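Glycosyl hydrolase family 2, TIM barrel domain protein (Parabacteroides merdae ATCC 43184, PDB 6DXU) probably hydrolyses beta-glucuronides, as a gut-bacterial beta-glucuronidase of glycoside hydrolase family 2. Local coordinates at residues D[130-135]-D[174-179]; D[110-113]-D[118-121]; D[408-413]-D[457-462]. One frame throughout, in Å; residues are numbered along the deposited sequence.

How the interactions relate
The three contacts run from the sugar binding domain into the TIM barrel domain. Interactions 1 and 2 have centres about 13 Å apart. Strands 118-123 and 126-132 are neighbours in one sheet, and His131 O lies 2.9 Å from Thr119 N, probably a hydrogen bond. Lys118 forms a salt bridge with Asp173, whose backbone O binds the sodium ion of interaction 1. Interactions 1 and 3 have centres about 18 Å apart and meet at Met408, whose CE lies 3.9 Å from Gly133 CA. Interactions 2 and 3 stay about 9 Å apart at their nearest atoms. Interaction 1 is therefore the bridge. None of the three contacts contains a residue of the two bicine pockets.

Interaction 1 (D[130-135]-D[174-179]); sequences SHVGGY and LEMIPS. With NA (sodium ion), chain O.
Val132 and Met176 make one of two apolar contacts here, with Val132 CG1 4.2 Å from Met176 CG, part-way along the methionine chain. The other joins Tyr135 and Pro178. Pro178 CD comes to the edge of the tyrosine ring, near its plane, 4.1 Å from Tyr135 CE2. Tyr135 CG sits beside the backbone N, anti to the carbonyl carbon (chi1 -51°), and this turns the ring toward the proline.

The polar link is a single water. It accepts from Gly134 N at 3.0 Å and donates to Ile177 O at 2.8 Å. The segment 130-135 is the end of an edge strand, 126-132, of the sugar binding domain's beta-sandwich, and the turn that follows it. The turn needs glycine at Gly133, where a side chain would jam against the preceding carbonyl.

The other segment binds a metal. Met176 O binds the sodium ion at 2.4 Å and Pro178 O binds it at 2.5 Å. Two waters and Asp173 O are the other ligands. The peptide bond between Ile177 and Pro178 is cis. Helix 399-416 of the TIM barrel domain also packs here, with Met408 against Tyr135 and Gln404 against Met176.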
ATOM      1  N   SER D 130       6.773  -1.590 -16.807  1.00 20.47           N
ATOM      2  CA  SER D 130       6.304  -2.921 -16.467  1.00 21.13           C
ATOM      3  C   SER D 130       5.120  -3.246 -17.354  1.00 22.72           C
ATOM      4  O   SER D 130       4.424  -2.352 -17.848  1.00 21.62           O
ATOM      5  CB  SER D 130       5.894  -3.024 -14.999  1.00 27.98           C
ATOM      6  OG  SER D 130       4.738  -2.252 -14.769  1.00 34.82           O
ATOM      7  N   HIS D 131       4.873  -4.541 -17.520  1.00 18.53           N
ATOM      8  CA  HIS D 131       3.805  -4.992 -18.391  1.00 17.80           C
ATOM      9  C   HIS D 131       3.340  -6.359 -17.918  1.00 19.54           C
ATOM     10  O   HIS D 131       4.155  -7.186 -17.511  1.00 17.46           O
ATOM     11  CB  HIS D 131       4.288  -5.083 -19.847  1.00 16.36           C
ATOM     12  CG  HIS D 131       3.197  -5.427 -20.806  1.00 19.30           C
ATOM     13  ND1 HIS D 131       2.272  -4.498 -21.233  1.00 22.13           N
ATOM     14  CD2 HIS D 131       2.847  -6.601 -21.375  1.00 17.23           C
ATOM     15  CE1 HIS D 131       1.416  -5.086 -22.054  1.00 22.29           C
ATOM     16  NE2 HIS D 131       1.739  -6.364 -22.146  1.00 17.19           N
ATOM     17  N   VAL D 132       2.036  -6.598 -17.973  1.00 18.47           N
ATOM     18  CA  VAL D 132       1.472  -7.915 -17.691  1.00 19.43           C
ATOM     19  C   VAL D 132       0.667  -8.338 -18.906  1.00 18.71           C
ATOM     20  O   VAL D 132      -0.345  -7.703 -19.230  1.00 16.40           O
ATOM     21  CB  VAL D 132       0.590  -7.916 -16.433  1.00 19.72           C
ATOM     22  CG1 VAL D 132      -0.108  -9.274 -16.292  1.00 19.08           C
ATOM     23  CG2 VAL D 132       1.426  -7.591 -15.189  1.00 23.47           C
ATOM     24  N   GLY D 133       1.103  -9.417 -19.556  1.00 19.48           N
ATOM     25  CA  GLY D 133       0.480  -9.882 -20.778  1.00 18.48           C
ATOM     26  C   GLY D 133       1.552 -10.355 -21.728  1.00 15.88           C
ATOM     27  O   GLY D 133       2.461  -9.593 -22.065  1.00 18.32           O
ATOM     28  N   GLY D 134       1.482 -11.611 -22.146  1.00 16.61           N
ATOM     29  CA  GLY D 134       2.573 -12.166 -22.914  1.00 18.85           C
ATOM     30  C   GLY D 134       2.491 -11.994 -24.411  1.00 18.73           C
ATOM     31  O   GLY D 134       3.413 -12.425 -25.114  1.00 21.15           O
ATOM     32  N   TYR D 135       1.431 -11.373 -24.930  1.00 16.89           N
ATOM     33  CA  TYR D 135       1.131 -11.474 -26.350  1.00 16.40           C
ATOM     34  C   TYR D 135       0.822 -10.154 -27.027  1.00 19.04           C
ATOM     35  O   TYR D 135       0.770 -10.119 -28.266  1.00 15.98           O
ATOM     36  CB  TYR D 135      -0.038 -12.455 -26.566  1.00 20.31           C
ATOM     37  CG  TYR D 135       0.254 -13.749 -25.835  1.00 17.57           C
ATOM     38  CD1 TYR D 135       1.099 -14.709 -26.393  1.00 18.93           C
ATOM     39  CD2 TYR D 135      -0.220 -13.963 -24.543  1.00 19.84           C
ATOM     40  CE1 TYR D 135       1.403 -15.884 -25.698  1.00 18.59           C
ATOM     41  CE2 TYR D 135       0.083 -15.128 -23.845  1.00 19.58           C
ATOM     42  CZ  TYR D 135       0.891 -16.080 -24.425  1.00 20.48           C
ATOM     43  OH  TYR D 135       1.177 -17.235 -23.720  1.00 21.25           O
ATOM     44  N   LEU D 174      -3.159 -17.831 -11.064  1.00 18.59           N
ATOM     45  CA  LEU D 174      -4.574 -18.048 -11.349  1.00 19.83           C
ATOM     46  C   LEU D 174      -5.298 -16.754 -11.703  1.00 19.05           C
ATOM     47  O   LEU D 174      -6.354 -16.804 -12.348  1.00 17.94           O
ATOM     48  CB  LEU D 174      -5.245 -18.710 -10.136  1.00 17.35           C
ATOM     49  CG  LEU D 174      -4.725 -20.137  -9.889  1.00 18.32           C
ATOM     50  CD1 LEU D 174      -5.173 -20.639  -8.507  1.00 18.20           C
ATOM     51  CD2 LEU D 174      -5.180 -21.083 -11.008  1.00 17.18           C
ATOM     52  N   GLU D 175      -4.758 -15.604 -11.293  1.00 15.61           N
ATOM     53  CA  GLU D 175      -5.384 -14.307 -11.539  1.00 18.15           C
ATOM     54  C   GLU D 175      -4.834 -13.624 -12.776  1.00 19.71           C
ATOM     55  O   GLU D 175      -4.983 -12.406 -12.920  1.00 20.62           O
ATOM     56  CB  GLU D 175      -5.234 -13.383 -10.323  1.00 18.07           C
ATOM     57  CG  GLU D 175      -5.930 -13.881  -9.037  1.00 22.05           C
ATOM     58  CD  GLU D 175      -7.454 -13.896  -9.175  1.00 27.72           C
ATOM     59  OE1 GLU D 175      -8.002 -13.209 -10.081  1.00 23.63           O
ATOM     60  OE2 GLU D 175      -8.107 -14.632  -8.403  1.00 26.07           O
ATOM     61  N   MET D 176      -4.205 -14.386 -13.670  1.00 18.94           N
ATOM     62  CA  MET D 176      -3.659 -13.877 -14.915  1.00 19.14           C
ATOM     63  C   MET D 176      -4.087 -14.808 -16.042  1.00 20.01           C
ATOM     64  O   MET D 176      -4.094 -16.032 -15.860  1.00 18.17           O
ATOM     65  CB  MET D 176      -2.118 -13.801 -14.836  1.00 20.90           C
ATOM     66  CG  MET D 176      -1.429 -13.273 -16.099  1.00 17.30           C
ATOM     67  SD  MET D 176       0.379 -13.477 -16.006  1.00 20.78           S
ATOM     68  CE  MET D 176       0.546 -15.247 -16.327  1.00 21.01           C
ATOM     69  N   ILE D 177      -4.485 -14.240 -17.181  1.00 17.76           N
ATOM     70  CA  ILE D 177      -4.789 -15.084 -18.338  1.00 17.97           C
ATOM     71  C   ILE D 177      -3.520 -15.210 -19.169  1.00 16.68           C
ATOM     72  O   ILE D 177      -2.702 -14.275 -19.176  1.00 19.40           O
ATOM     73  CB  ILE D 177      -5.953 -14.538 -19.178  1.00 16.03           C
ATOM     74  CG1 ILE D 177      -5.633 -13.157 -19.758  1.00 17.27           C
ATOM     75  CG2 ILE D 177      -7.216 -14.501 -18.328  1.00 15.78           C
ATOM     76  CD1 ILE D 177      -6.667 -12.676 -20.842  1.00 18.56           C
ATOM     77  N   PRO D 178      -3.289 -16.351 -19.857  1.00 15.74           N
ATOM     78  CA  PRO D 178      -4.162 -17.534 -19.893  1.00 15.63           C
ATOM     79  C   PRO D 178      -4.039 -18.434 -18.661  1.00 19.87           C
ATOM     80  O   PRO D 178      -3.162 -18.238 -17.816  1.00 18.44           O
ATOM     81  CB  PRO D 178      -3.653 -18.303 -21.118  1.00 18.08           C
ATOM     82  CG  PRO D 178      -2.192 -18.000 -21.136  1.00 17.49           C
ATOM     83  CD  PRO D 178      -2.077 -16.554 -20.676  1.00 16.83           C
ATOM     84  N   SER D 179      -4.919 -19.429 -18.602  1.00 19.00           N
ATOM     85  CA  SER D 179      -4.948 -20.407 -17.523  1.00 19.23           C
ATOM     86  C   SER D 179      -3.948 -21.527 -17.775  1.00 18.04           C
ATOM     87  O   SER D 179      -3.782 -21.985 -18.914  1.00 16.98           O
ATOM     88  CB  SER D 179      -6.354 -21.002 -17.412  1.00 20.24           C
ATOM     89  OG  SER D 179      -6.354 -22.155 -16.587  1.00 20.41           O
TER
HETATM   90 NA    NA O 904      -2.895 -18.089 -15.343  1.00 21.18          NA
HETATM   91  O   HOH W   1      -0.647 -13.325 -20.820  1.00 20.12           O
HETATM   92  O   HOH W   2      -3.827 -20.160 -14.450  1.00 17.62           O
HETATM   93  O   HOH W   3      -0.640 -18.803 -15.210  1.00 19.78           O

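Interaction 2 (D[110-113]-D[118-121]); sequences LDFD and KTDV
Phe112 reaches across to Val121 and Thr119 with the far end of its ring. Its CB points toward strand 118-123. CG lies beside the backbone N and anti to the carbonyl carbon (chi1 -67°), which carries the ring on toward the facing strand. At the tip, Phe112 CZ comes to 3.7 Å from Val121 CG2. CE1 is a little farther from the same methyl, with Phe112 CE1 4.2 Å from Val121 CG2. On the other ring side, Phe112 CE2 is a looser neighbour, 4.5 Å from Thr119 CG2. Both methyls approach the ring obliquely. The Phe112 and Val121 side chains run alongside each other, pointing opposite ways.

Val121 uses its second methyl on Leu110. Leu110 CD1 lies 3.8 Å from Val121 CG1, and these two side chains cross at a slant. One valine thus touches two residues of the facing strand, one with each methyl.

The strands belong to different sheets. Strand 107-112 and strand 118-123 run antiparallel, at 171°, with the axes of the short segments 11.4 Å apart. That is the spacing of sheets packed face to face, as in the beta-sandwich of a family 2 sugar binding domain. Trp138 stacks on the Phe112 ring, and Leu164 of strand 162-169 touches both Leu110 and Val121.

Only methyls and aromatic carbons meet across the two segments. The contact therefore holds the sheets together by hydrophobic burial, while the backbones bond within their own sheets.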
ATOM      1  N   LEU D 110      12.146   1.670 -26.131  1.00 16.18           N
ATOM      2  CA  LEU D 110      12.227   0.218 -26.203  1.00 18.98           C
ATOM      3  C   LEU D 110      10.862  -0.301 -26.614  1.00 20.14           C
ATOM      4  O   LEU D 110       9.869  -0.041 -25.932  1.00 19.78           O
ATOM      5  CB  LEU D 110      12.629  -0.388 -24.861  1.00 18.59           C
ATOM      6  CG  LEU D 110      14.005  -0.046 -24.296  1.00 19.94           C
ATOM      7  CD1 LEU D 110      14.123  -0.601 -22.856  1.00 20.69           C
ATOM      8  CD2 LEU D 110      15.109  -0.572 -25.191  1.00 22.67           C
ATOM      9  N   ASP D 111      10.810  -1.022 -27.728  1.00 19.81           N
ATOM     10  CA  ASP D 111       9.553  -1.466 -28.316  1.00 19.47           C
ATOM     11  C   ASP D 111       9.534  -2.986 -28.266  1.00 17.58           C
ATOM     12  O   ASP D 111      10.301  -3.641 -28.979  1.00 17.99           O
ATOM     13  CB  ASP D 111       9.431  -0.937 -29.749  1.00 23.22           C
ATOM     14  CG  ASP D 111       8.197  -1.450 -30.469  1.00 32.11           C
ATOM     15  OD1 ASP D 111       7.196  -1.766 -29.797  1.00 36.41           O
ATOM     16  OD2 ASP D 111       8.230  -1.522 -31.714  1.00 42.67           O
ATOM     17  N   PHE D 112       8.661  -3.544 -27.429  1.00 18.36           N
ATOM     18  CA  PHE D 112       8.568  -4.990 -27.218  1.00 17.43           C
ATOM     19  C   PHE D 112       7.505  -5.556 -28.154  1.00 18.15           C
ATOM     20  O   PHE D 112       6.315  -5.278 -27.978  1.00 19.13           O
ATOM     21  CB  PHE D 112       8.192  -5.303 -25.766  1.00 18.33           C
ATOM     22  CG  PHE D 112       9.253  -4.946 -24.746  1.00 18.84           C
ATOM     23  CD1 PHE D 112       9.399  -3.641 -24.299  1.00 18.41           C
ATOM     24  CD2 PHE D 112      10.079  -5.927 -24.210  1.00 17.34           C
ATOM     25  CE1 PHE D 112      10.364  -3.309 -23.352  1.00 19.18           C
ATOM     26  CE2 PHE D 112      11.056  -5.599 -23.244  1.00 17.86           C
ATOM     27  CZ  PHE D 112      11.196  -4.295 -22.828  1.00 18.92           C
ATOM     28  N   ASP D 113       7.918  -6.385 -29.127  1.00 21.63           N
ATOM     29  CA  ASP D 113       6.934  -7.127 -29.915  1.00 18.83           C
ATOM     30  C   ASP D 113       6.119  -8.065 -29.035  1.00 20.82           C
ATOM     31  O   ASP D 113       4.964  -8.371 -29.354  1.00 19.25           O
ATOM     32  CB  ASP D 113       7.615  -7.942 -31.024  1.00 17.33           C
ATOM     33  CG  ASP D 113       8.015  -7.108 -32.227  1.00 24.11           C
ATOM     34  OD1 ASP D 113       7.962  -5.862 -32.144  1.00 28.60           O
ATOM     35  OD2 ASP D 113       8.407  -7.718 -33.255  1.00 25.35           O
ATOM     36  N   LYS D 118       4.935 -11.470 -17.246  1.00 16.63           N
ATOM     37  CA  LYS D 118       5.063 -10.207 -16.537  1.00 18.44           C
ATOM     38  C   LYS D 118       6.497  -9.730 -16.709  1.00 20.74           C
ATOM     39  O   LYS D 118       7.438 -10.481 -16.428  1.00 21.80           O
ATOM     40  CB  LYS D 118       4.733 -10.371 -15.054  1.00 17.15           C
ATOM     41  CG  LYS D 118       3.340 -10.956 -14.769  1.00 18.01           C
ATOM     42  CD  LYS D 118       2.981 -10.785 -13.278  1.00 19.69           C
ATOM     43  CE  LYS D 118       1.642 -11.458 -12.961  1.00 22.80           C
ATOM     44  NZ  LYS D 118       1.786 -12.939 -12.760  1.00 24.45           N
ATOM     45  N   THR D 119       6.667  -8.499 -17.176  1.00 17.99           N
ATOM     46  CA  THR D 119       7.992  -7.991 -17.494  1.00 18.80           C
ATOM     47  C   THR D 119       8.226  -6.687 -16.743  1.00 18.66           C
ATOM     48  O   THR D 119       7.319  -5.863 -16.626  1.00 18.91           O
ATOM     49  CB  THR D 119       8.147  -7.779 -19.024  1.00 17.60           C
ATOM     50  OG1 THR D 119       7.882  -9.013 -19.706  1.00 16.37           O
ATOM     51  CG2 THR D 119       9.552  -7.296 -19.379  1.00 16.02           C
ATOM     52  N   ASP D 120       9.437  -6.519 -16.211  1.00 17.81           N
ATOM     53  CA  ASP D 120       9.850  -5.279 -15.572  1.00 18.16           C
ATOM     54  C   ASP D 120      11.186  -4.861 -16.170  1.00 16.57           C
ATOM     55  O   ASP D 120      12.079  -5.690 -16.352  1.00 18.65           O
ATOM     56  CB  ASP D 120       9.943  -5.431 -14.041  1.00 18.24           C
ATOM     57  CG  ASP D 120       8.577  -5.591 -13.403  1.00 25.15           C
ATOM     58  OD1 ASP D 120       7.898  -4.565 -13.184  1.00 24.85           O
ATOM     59  OD2 ASP D 120       8.154  -6.741 -13.183  1.00 25.48           O
ATOM     60  N   VAL D 121      11.325  -3.568 -16.456  1.00 18.44           N
ATOM     61  CA  VAL D 121      12.439  -3.047 -17.234  1.00 17.18           C
ATOM     62  C   VAL D 121      13.198  -2.045 -16.387  1.00 17.22           C
ATOM     63  O   VAL D 121      12.587  -1.144 -15.806  1.00 16.95           O
ATOM     64  CB  VAL D 121      11.926  -2.382 -18.524  1.00 19.28           C
ATOM     65  CG1 VAL D 121      13.083  -1.902 -19.395  1.00 16.39           C
ATOM     66  CG2 VAL D 121      11.048  -3.352 -19.258  1.00 17.47           C
TER

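Interaction 3 (D[408-413]-D[457-462]); sequences MLANMI and HRLDDT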
ATOM      1  N   MET D 408      -5.888  -6.405 -22.829  1.00 16.07           N
ATOM      2  CA  MET D 408      -5.358  -7.153 -23.960  1.00 19.90           C
ATOM      3  C   MET D 408      -6.311  -7.132 -25.146  1.00 20.14           C
ATOM      4  O   MET D 408      -5.860  -7.173 -26.293  1.00 17.71           O
ATOM      5  CB  MET D 408      -5.038  -8.582 -23.542  1.00 17.86           C
ATOM      6  CG  MET D 408      -3.894  -8.646 -22.519  1.00 16.87           C
ATOM      7  SD  MET D 408      -3.349 -10.329 -22.173  1.00 20.20           S
ATOM      8  CE  MET D 408      -2.221 -10.636 -23.546  1.00 18.20           C
ATOM      9  N   LEU D 409      -7.621  -7.095 -24.901  1.00 19.44           N
ATOM     10  CA  LEU D 409      -8.552  -6.959 -26.015  1.00 19.66           C
ATOM     11  C   LEU D 409      -8.379  -5.609 -26.693  1.00 20.87           C
ATOM     12  O   LEU D 409      -8.263  -5.527 -27.927  1.00 19.48           O
ATOM     13  CB  LEU D 409      -9.991  -7.148 -25.528  1.00 19.77           C
ATOM     14  CG  LEU D 409     -11.104  -6.956 -26.569  1.00 22.45           C
ATOM     15  CD1 LEU D 409     -10.972  -7.935 -27.751  1.00 19.51           C
ATOM     16  CD2 LEU D 409     -12.485  -7.072 -25.935  1.00 19.85           C
ATOM     17  N   ALA D 410      -8.346  -4.537 -25.897  1.00 17.67           N
ATOM     18  CA  ALA D 410      -8.167  -3.198 -26.454  1.00 21.59           C
ATOM     19  C   ALA D 410      -6.834  -3.079 -27.178  1.00 19.89           C
ATOM     20  O   ALA D 410      -6.771  -2.546 -28.291  1.00 19.30           O
ATOM     21  CB  ALA D 410      -8.281  -2.142 -25.345  1.00 19.00           C
ATOM     22  N   ASN D 411      -5.758  -3.597 -26.574  1.00 17.75           N
ATOM     23  CA  ASN D 411      -4.450  -3.521 -27.214  1.00 16.26           C
ATOM     24  C   ASN D 411      -4.451  -4.259 -28.552  1.00 18.43           C
ATOM     25  O   ASN D 411      -3.922  -3.755 -29.548  1.00 17.93           O
ATOM     26  CB  ASN D 411      -3.371  -4.103 -26.288  1.00 17.75           C
ATOM     27  CG  ASN D 411      -2.954  -3.143 -25.175  1.00 22.65           C
ATOM     28  OD1 ASN D 411      -3.341  -1.971 -25.168  1.00 21.64           O
ATOM     29  ND2 ASN D 411      -2.159  -3.648 -24.220  1.00 19.79           N
ATOM     30  N   MET D 412      -5.048  -5.453 -28.596  1.00 17.16           N
ATOM     31  CA  MET D 412      -5.055  -6.241 -29.824  1.00 18.42           C
ATOM     32  C   MET D 412      -5.793  -5.516 -30.943  1.00 21.32           C
ATOM     33  O   MET D 412      -5.327  -5.468 -32.088  1.00 19.56           O
ATOM     34  CB  MET D 412      -5.695  -7.604 -29.551  1.00 16.29           C
ATOM     35  CG  MET D 412      -5.827  -8.474 -30.784  1.00 17.61           C
ATOM     36  SD  MET D 412      -6.482 -10.104 -30.375  1.00 20.45           S
ATOM     37  CE  MET D 412      -8.167  -9.713 -29.876  1.00 19.78           C
ATOM     38  N   ILE D 413      -6.963  -4.963 -30.630  1.00 18.49           N
ATOM     39  CA  ILE D 413      -7.761  -4.278 -31.645  1.00 20.51           C
ATOM     40  C   ILE D 413      -7.061  -3.008 -32.105  1.00 19.44           C
ATOM     41  O   ILE D 413      -6.932  -2.760 -33.308  1.00 22.64           O
ATOM     42  CB  ILE D 413      -9.171  -3.980 -31.107  1.00 19.86           C
ATOM     43  CG1 ILE D 413      -9.909  -5.301 -30.865  1.00 19.33           C
ATOM     44  CG2 ILE D 413      -9.924  -3.063 -32.091  1.00 21.85           C
ATOM     45  CD1 ILE D 413     -11.254  -5.151 -30.181  1.00 23.67           C
ATOM     46  N   HIS D 457     -16.964  -3.947 -30.157  1.00 21.99           N
ATOM     47  CA  HIS D 457     -17.794  -3.188 -31.089  1.00 21.27           C
ATOM     48  C   HIS D 457     -17.658  -1.693 -30.878  1.00 26.38           C
ATOM     49  O   HIS D 457     -17.752  -0.928 -31.849  1.00 26.83           O
ATOM     50  CB  HIS D 457     -19.249  -3.659 -30.991  1.00 22.60           C
ATOM     51  CG  HIS D 457     -19.511  -4.899 -31.789  1.00 30.87           C
ATOM     52  ND1 HIS D 457     -19.717  -4.869 -33.154  1.00 38.07           N
ATOM     53  CD2 HIS D 457     -19.484  -6.208 -31.443  1.00 29.25           C
ATOM     54  CE1 HIS D 457     -19.859  -6.104 -33.603  1.00 31.09           C
ATOM     55  NE2 HIS D 457     -19.721  -6.934 -32.585  1.00 26.17           N
ATOM     56  N   ARG D 458     -17.418  -1.263 -29.631  1.00 21.39           N
ATOM     57  CA  ARG D 458     -17.139   0.143 -29.375  1.00 25.34           C
ATOM     58  C   ARG D 458     -15.845   0.553 -30.071  1.00 26.90           C
ATOM     59  O   ARG D 458     -15.784   1.606 -30.710  1.00 22.10           O
ATOM     60  CB  ARG D 458     -17.048   0.378 -27.856  1.00 28.10           C
ATOM     61  CG  ARG D 458     -18.047   1.351 -27.227  1.00 41.89           C
ATOM     62  CD  ARG D 458     -18.566   0.960 -25.800  1.00 42.96           C
ATOM     63  NE  ARG D 458     -17.762   0.028 -24.988  1.00 40.81           N
ATOM     64  CZ  ARG D 458     -18.299  -0.828 -24.110  1.00 44.21           C
ATOM     65  NH1 ARG D 458     -19.620  -0.857 -23.960  1.00 50.31           N
ATOM     66  NH2 ARG D 458     -17.540  -1.645 -23.369  1.00 45.75           N
ATOM     67  N   LEU D 459     -14.825  -0.304 -30.026  1.00 20.66           N
ATOM     68  CA  LEU D 459     -13.536   0.034 -30.622  1.00 20.05           C
ATOM     69  C   LEU D 459     -13.531  -0.134 -32.141  1.00 23.57           C
ATOM     70  O   LEU D 459     -12.871   0.632 -32.851  1.00 24.69           O
ATOM     71  CB  LEU D 459     -12.445  -0.835 -29.992  1.00 20.53           C
ATOM     72  CG  LEU D 459     -12.114  -0.484 -28.544  1.00 24.19           C
ATOM     73  CD1 LEU D 459     -11.146  -1.500 -27.948  1.00 22.52           C
ATOM     74  CD2 LEU D 459     -11.529   0.925 -28.512  1.00 26.59           C
ATOM     75  N   ASP D 460     -14.227  -1.143 -32.661  1.00 19.00           N
ATOM     76  CA  ASP D 460     -14.097  -1.479 -34.084  1.00 24.48           C
ATOM     77  C   ASP D 460     -15.357  -2.246 -34.497  1.00 25.78           C
ATOM     78  O   ASP D 460     -15.382  -3.475 -34.434  1.00 27.78           O
ATOM     79  CB  ASP D 460     -12.852  -2.313 -34.333  1.00 23.27           C
ATOM     80  CG  ASP D 460     -12.734  -2.772 -35.775  1.00 25.62           C
ATOM     81  OD1 ASP D 460     -13.370  -2.161 -36.669  1.00 24.40           O
ATOM     82  OD2 ASP D 460     -12.005  -3.760 -36.013  1.00 23.91           O
ATOM     83  N   ASP D 461     -16.369  -1.520 -34.958  1.00 26.47           N
ATOM     84  CA  ASP D 461     -17.592  -2.208 -35.350  1.00 29.06           C
ATOM     85  C   ASP D 461     -17.533  -2.764 -36.766  1.00 33.31           C
ATOM     86  O   ASP D 461     -18.562  -3.231 -37.265  1.00 32.07           O
ATOM     87  CB  ASP D 461     -18.812  -1.290 -35.200  1.00 34.99           C
ATOM     88  CG  ASP D 461     -18.864  -0.196 -36.254  1.00 45.62           C
ATOM     89  OD1 ASP D 461     -19.963   0.363 -36.470  1.00 57.53           O
ATOM     90  OD2 ASP D 461     -17.834   0.058 -36.912  1.00 43.87           O
ATOM     91  N   THR D 462     -16.385  -2.703 -37.438  1.00 23.39           N
ATOM     92  CA  THR D 462     -16.279  -3.284 -38.769  1.00 28.04           C
ATOM     93  C   THR D 462     -15.931  -4.760 -38.728  1.00 29.79           C
ATOM     94  O   THR D 462     -15.843  -5.392 -39.787  1.00 27.77           O
ATOM     95  CB  THR D 462     -15.221  -2.566 -39.621  1.00 30.32           C
ATOM     96  OG1 THR D 462     -13.905  -2.985 -39.219  1.00 27.76           O
ATOM     97  CG2 THR D 462     -15.356  -1.054 -39.506  1.00 30.42           C
TER
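Leu459 and Asp460 meet Ala410 and Ile413 through carbon atoms alone. Leu459 CD1 rests on the backbone of the other helix, 3.7 Å from Ala410 CA, and lies almost as close to the Ala410 methyl. Ile413 CG2 is shared by two neighbours. Ile413 CG2 lies 4.0 Å from Leu459 CB and 3.8 Å from Asp460 CB. That methyl is anti to the backbone N, while CG1 of Ile413 lies beside it (chi1 -66°). The alanine is small enough for the leucine tip to come down on its CA.

The next shell orders the turn just after helix 442-459. Asp460 is the first residue to leave helical backbone angles. Its OD1 accepts twice from Thr462. The backbone Thr462 N is 3.2 Å from Asp460 OD1, comes from above the carboxylate plane, and closes an Asx turn. The hydroxyl Thr462 OG1 donates to the syn lone pair of Asp460 OD1 at 2.7 Å. OD2 has its own partners, a salt bridge from Arg463 and a hydrogen bond from Trp425 NE1. With alanine in place of Asp460, Thr462 N and OG1 would probably lose their shared acceptor, and Arg463 and Trp425 their carboxylate partner.

Farther out, Trp425 lies on barrel strand 422-429 and also touches Ile413 and Met412. In the chain, helices 399-416 and 442-459 come before and after that strand, as successive outer helices of the TIM barrel. Arg458 makes a salt bridge with Asp264 of the third subunit, another copy of the protein.

The two ends of the Asp460 side chain do different work. Its CB joins the apolar contact, while its buried carboxylate is gripped by several donors, which would probably favour the charged form.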